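PDB 3SQZ: putative hydroxymethylglutaryl-CoA synthase from Streptococcus mutans, which probably condenses acetyl-CoA with acetoacetyl-CoA to give hydroxymethylglutaryl-CoA, as a thiolase-fold acyltransferase, and binds coenzyme A. Local coordinates for residues Asp40-Thr45 with Gly190-Leu195; Ser47-Asn52 with Ile78-Asp83. All coordinates share one frame; numbering follows the deposited sequence.

Contact 1 (Asp40-Thr45 with Gly190-Leu195); sequences DKIGFT and GSIAML
F44 and I192 sit opposite one another on two antiparallel strands at the heart of the thiolase fold, their side chains on the same face. They form a non-hydrogen-bonded pair with CA atoms 4.6 Å apart. The F44 ring slants across the end of I192, with CD1 of F44 3.7 Å from CD1 of I192. CG of F44 stands anti to the backbone N (chi1 178°), and this brings CD1 of F44 to 3.1 Å from S191 O, met obliquely. I42 and M194 continue this face; the CG2 branches of I42 and I192 meet at 4.2 Å. L318 and L321 of helix 315-326 pack on F44, and F317 of the same helix packs on I192 and M194. G43 and A193 are joined by a pair of 2.8 Å backbone bonds, G43 N to A193 O and A193 N to G43 O. The face carrying T45, S191 and A193 packs on helix 85-94. At the far end K41 and L195 run side by side, and CE of K41 lies 3.6 Å from CD2 of L195. K41 NZ continues to a salt bridge with D101, while D40 OD2 is paired with R201. The D40 backbone N donates a nearly straight bond to L195 O, 2.8 Å long and 169° at the hydrogen.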
# COMPACT_ATOMS: atom_id res chain seq x y z
N ASP A 40 4.03 13.39 -7.76
CA ASP A 40 3.22 14.27 -8.59
C ASP A 40 1.76 13.84 -8.61
O ASP A 40 0.86 14.68 -8.61
CB ASP A 40 3.78 14.26 -10.01
CG ASP A 40 3.07 15.23 -10.92
OD1 ASP A 40 3.02 16.44 -10.60
OD2 ASP A 40 2.58 14.79 -11.97
N LYS A 41 1.54 12.53 -8.67
CA LYS A 41 0.19 11.96 -8.71
C LYS A 41 0.19 10.65 -7.94
O LYS A 41 1.20 9.94 -7.90
CB LYS A 41 -0.28 11.74 -10.15
CG LYS A 41 -0.55 13.07 -10.89
CD LYS A 41 -1.12 12.89 -12.29
CE LYS A 41 -0.07 12.36 -13.25
NZ LYS A 41 -0.49 12.50 -14.69
N ILE A 42 -0.96 10.34 -7.33
CA ILE A 42 -1.19 9.09 -6.62
C ILE A 42 -2.46 8.44 -7.16
O ILE A 42 -3.51 9.08 -7.19
CB ILE A 42 -1.34 9.29 -5.10
CG1 ILE A 42 -0.15 10.03 -4.50
CG2 ILE A 42 -1.55 7.96 -4.41
CD1 ILE A 42 -0.35 10.48 -3.06
N GLY A 43 -2.35 7.19 -7.60
CA GLY A 43 -3.49 6.42 -8.02
C GLY A 43 -3.73 5.27 -7.06
O GLY A 43 -2.79 4.80 -6.40
N PHE A 44 -4.97 4.83 -6.96
CA PHE A 44 -5.30 3.69 -6.13
C PHE A 44 -6.36 2.83 -6.79
O PHE A 44 -7.35 3.35 -7.29
CB PHE A 44 -5.81 4.11 -4.75
CG PHE A 44 -6.19 2.95 -3.88
CD1 PHE A 44 -5.21 2.08 -3.41
CD2 PHE A 44 -7.51 2.69 -3.55
CE1 PHE A 44 -5.54 0.99 -2.63
CE2 PHE A 44 -7.84 1.60 -2.77
CZ PHE A 44 -6.86 0.75 -2.31
N THR A 45 -6.15 1.52 -6.77
CA THR A 45 -7.13 0.54 -7.24
C THR A 45 -7.26 -0.55 -6.17
O THR A 45 -6.25 -1.01 -5.65
CB THR A 45 -6.70 -0.11 -8.60
OG1 THR A 45 -6.68 0.89 -9.63
CG2 THR A 45 -7.64 -1.24 -9.02
N GLY A 190 -5.01 -4.39 -2.76
CA GLY A 190 -5.01 -3.10 -3.41
C GLY A 190 -3.64 -2.71 -3.91
O GLY A 190 -2.63 -3.36 -3.58
N SER A 191 -3.61 -1.65 -4.70
CA SER A 191 -2.36 -1.12 -5.22
C SER A 191 -2.39 0.39 -5.24
O SER A 191 -3.37 1.00 -5.67
CB SER A 191 -2.10 -1.61 -6.65
OG SER A 191 -0.93 -1.01 -7.19
N ILE A 192 -1.28 0.98 -4.79
CA ILE A 192 -1.00 2.40 -4.93
C ILE A 192 -0.01 2.60 -6.08
O ILE A 192 0.97 1.86 -6.18
CB ILE A 192 -0.38 2.96 -3.63
CG1 ILE A 192 -1.46 3.06 -2.54
CG2 ILE A 192 0.32 4.29 -3.88
CD1 ILE A 192 -2.37 4.26 -2.66
N ALA A 193 -0.29 3.56 -6.94
CA ALA A 193 0.67 4.00 -7.97
C ALA A 193 1.11 5.41 -7.63
O ALA A 193 0.28 6.26 -7.31
CB ALA A 193 0.03 3.96 -9.34
N MET A 194 2.41 5.67 -7.71
CA MET A 194 2.95 7.01 -7.49
C MET A 194 3.81 7.40 -8.68
O MET A 194 4.71 6.64 -9.07
CB MET A 194 3.75 7.07 -6.19
CG MET A 194 2.86 6.92 -4.97
SD MET A 194 3.71 6.78 -3.39
CE MET A 194 4.38 5.13 -3.52
N LEU A 195 3.53 8.55 -9.26
CA LEU A 195 4.36 9.10 -10.32
C LEU A 195 5.31 10.10 -9.70
O LEU A 195 4.87 11.07 -9.06
CB LEU A 195 3.48 9.78 -11.37
CG LEU A 195 4.26 10.31 -12.57
CD1 LEU A 195 4.81 9.16 -13.42
CD2 LEU A 195 3.38 11.23 -13.39

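Contact 2 (Ser47-Asn52 with Ile78-Asp83); sequences SQYVLN and IAPITD
S47-N52 and I78-D83 meet through a single backbone hydrogen bond, I78 N to Y49 O at 3.0 Å; it is straight at the hydrogen (174°), but the donor sits well above the carbonyl plane. The side chain of S47 makes a second link. Its OG donates to I78 O over 2.7 Å and comes down on the face of the carbonyl, 82° out of its plane. A chi1 of 53° puts OG between the backbone N and the carbonyl carbon of S47, turned to I78. The same I78 O lies at the edge of the Y49 ring, near the ring plane. Y49 and P80 then cross at about a right angle, with CE2 of Y49 4.0 Å from CG of P80. The Y49 hydroxyl reaches beyond this pair to the backbone N of Q403. Two residues on from Y49, CB of L51 rests 3.8 Å from CG1 of I78. Y381 of helix 378-385 packs against both L51 and I78. One water bridges Q48 and D83: it accepts from Q48 N at 2.9 Å and donates to D83 OD2 at 2.7 Å. The other oxygen, D83 OD1, bonds to T87 OG1. D83 itself closes a type I turn that starts at P80, with its N bonded to P80 O. This is the edge of a small three-stranded sheet, where strand 75-78, antiparallel to 49-52, ends and a loop with a type I turn leads to helix 85-94.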
# COMPACT_ATOMS: atom_id res chain seq x y z
N SER A 47 -9.79 -4.32 -5.30
CA SER A 47 -10.60 -5.33 -5.97
C SER A 47 -12.08 -4.93 -5.93
O SER A 47 -12.46 -3.91 -5.34
CB SER A 47 -10.38 -6.68 -5.31
OG SER A 47 -10.59 -6.58 -3.92
N GLN A 48 -12.92 -5.74 -6.57
CA GLN A 48 -14.32 -5.39 -6.78
C GLN A 48 -15.27 -6.02 -5.77
O GLN A 48 -16.48 -5.87 -5.91
CB GLN A 48 -14.74 -5.77 -8.20
CG GLN A 48 -13.85 -5.20 -9.30
CD GLN A 48 -13.77 -3.68 -9.29
OE1 GLN A 48 -12.68 -3.10 -9.39
NE2 GLN A 48 -14.92 -3.04 -9.20
N TYR A 49 -14.72 -6.70 -4.78
CA TYR A 49 -15.51 -7.42 -3.78
C TYR A 49 -15.10 -6.99 -2.37
O TYR A 49 -13.96 -6.58 -2.15
CB TYR A 49 -15.29 -8.93 -3.89
CG TYR A 49 -15.67 -9.53 -5.22
CD1 TYR A 49 -16.97 -9.95 -5.48
CD2 TYR A 49 -14.72 -9.69 -6.21
CE1 TYR A 49 -17.31 -10.51 -6.69
CE2 TYR A 49 -15.04 -10.25 -7.43
CZ TYR A 49 -16.34 -10.66 -7.67
OH TYR A 49 -16.64 -11.22 -8.90
N VAL A 50 -16.02 -7.13 -1.43
CA VAL A 50 -15.75 -6.76 -0.05
C VAL A 50 -16.31 -7.81 0.90
O VAL A 50 -17.38 -8.37 0.66
CB VAL A 50 -16.34 -5.35 0.27
CG1 VAL A 50 -17.86 -5.29 0.02
CG2 VAL A 50 -15.99 -4.91 1.68
N LEU A 51 -15.56 -8.07 1.96
CA LEU A 51 -16.01 -8.90 3.08
C LEU A 51 -16.24 -7.97 4.26
O LEU A 51 -15.31 -7.31 4.75
CB LEU A 51 -14.96 -9.95 3.42
CG LEU A 51 -15.27 -10.80 4.65
CD1 LEU A 51 -16.51 -11.67 4.44
CD2 LEU A 51 -14.07 -11.67 4.99
N ASN A 52 -17.48 -7.90 4.71
CA ASN A 52 -17.81 -7.06 5.85
C ASN A 52 -17.41 -7.78 7.14
O ASN A 52 -17.69 -8.97 7.31
CB ASN A 52 -19.28 -6.65 5.81
CG ASN A 52 -19.55 -5.62 4.71
OD1 ASN A 52 -18.70 -4.78 4.41
ND2 ASN A 52 -20.73 -5.69 4.10
N ILE A 78 -11.60 -8.11 -1.09
CA ILE A 78 -11.34 -9.49 -1.46
C ILE A 78 -11.10 -9.55 -2.96
O ILE A 78 -11.88 -8.99 -3.74
CB ILE A 78 -12.52 -10.41 -1.06
CG1 ILE A 78 -12.67 -10.46 0.46
CG2 ILE A 78 -12.36 -11.81 -1.66
CD1 ILE A 78 -11.45 -10.94 1.21
N ALA A 79 -10.02 -10.21 -3.36
CA ALA A 79 -9.65 -10.33 -4.77
C ALA A 79 -9.91 -11.74 -5.28
O ALA A 79 -9.53 -12.71 -4.62
CB ALA A 79 -8.19 -9.98 -4.96
N PRO A 80 -10.55 -11.87 -6.45
CA PRO A 80 -10.68 -13.17 -7.10
C PRO A 80 -9.36 -13.53 -7.76
O PRO A 80 -8.46 -12.70 -7.88
CB PRO A 80 -11.73 -12.90 -8.18
CG PRO A 80 -11.44 -11.48 -8.58
CD PRO A 80 -11.04 -10.77 -7.30
N ILE A 81 -9.26 -14.77 -8.23
CA ILE A 81 -8.03 -15.28 -8.81
C ILE A 81 -7.58 -14.48 -10.04
O ILE A 81 -6.40 -14.45 -10.38
CB ILE A 81 -8.18 -16.78 -9.15
CG1 ILE A 81 -6.82 -17.41 -9.45
CG2 ILE A 81 -9.18 -17.01 -10.29
CD1 ILE A 81 -6.83 -18.93 -9.42
N THR A 82 -8.53 -13.81 -10.70
CA THR A 82 -8.23 -13.09 -11.93
C THR A 82 -7.79 -11.64 -11.70
O THR A 82 -7.51 -10.92 -12.66
CB THR A 82 -9.43 -13.13 -12.88
OG1 THR A 82 -10.55 -12.59 -12.18
CG2 THR A 82 -9.74 -14.56 -13.30
N ASP A 83 -7.73 -11.21 -10.44
CA ASP A 83 -7.29 -9.85 -10.10
C ASP A 83 -6.11 -10.02 -9.14
O ASP A 83 -6.31 -10.31 -7.95
CB ASP A 83 -8.44 -9.08 -9.44
CG ASP A 83 -8.42 -7.57 -9.74
OD1 ASP A 83 -7.44 -7.04 -10.31
OD2 ASP A 83 -9.42 -6.91 -9.38
O HOH W 1 -11.73 -7.76 -8.22

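Overall arrangement
The centres of the two contacts lie about 19 Å apart. Contact 1 is in the large mixed sheet, its centre about 9 Å from that of the chain; contact 2 belongs to a small three-stranded sheet, its centre about 16 Å from that of the chain. Strand 37-45 is followed directly by strand 49-52, so the chain passes from one sheet to the other within a few residues. Contact 2 is nested in the 144-residue span of chain that contact 1 closes. Helix 85-94 follows 78-83 and packs on the contact 1 strands, and A189 of strand 188-198 touches S47 and A79. These links tie the small sheet to the core of the thiolase fold.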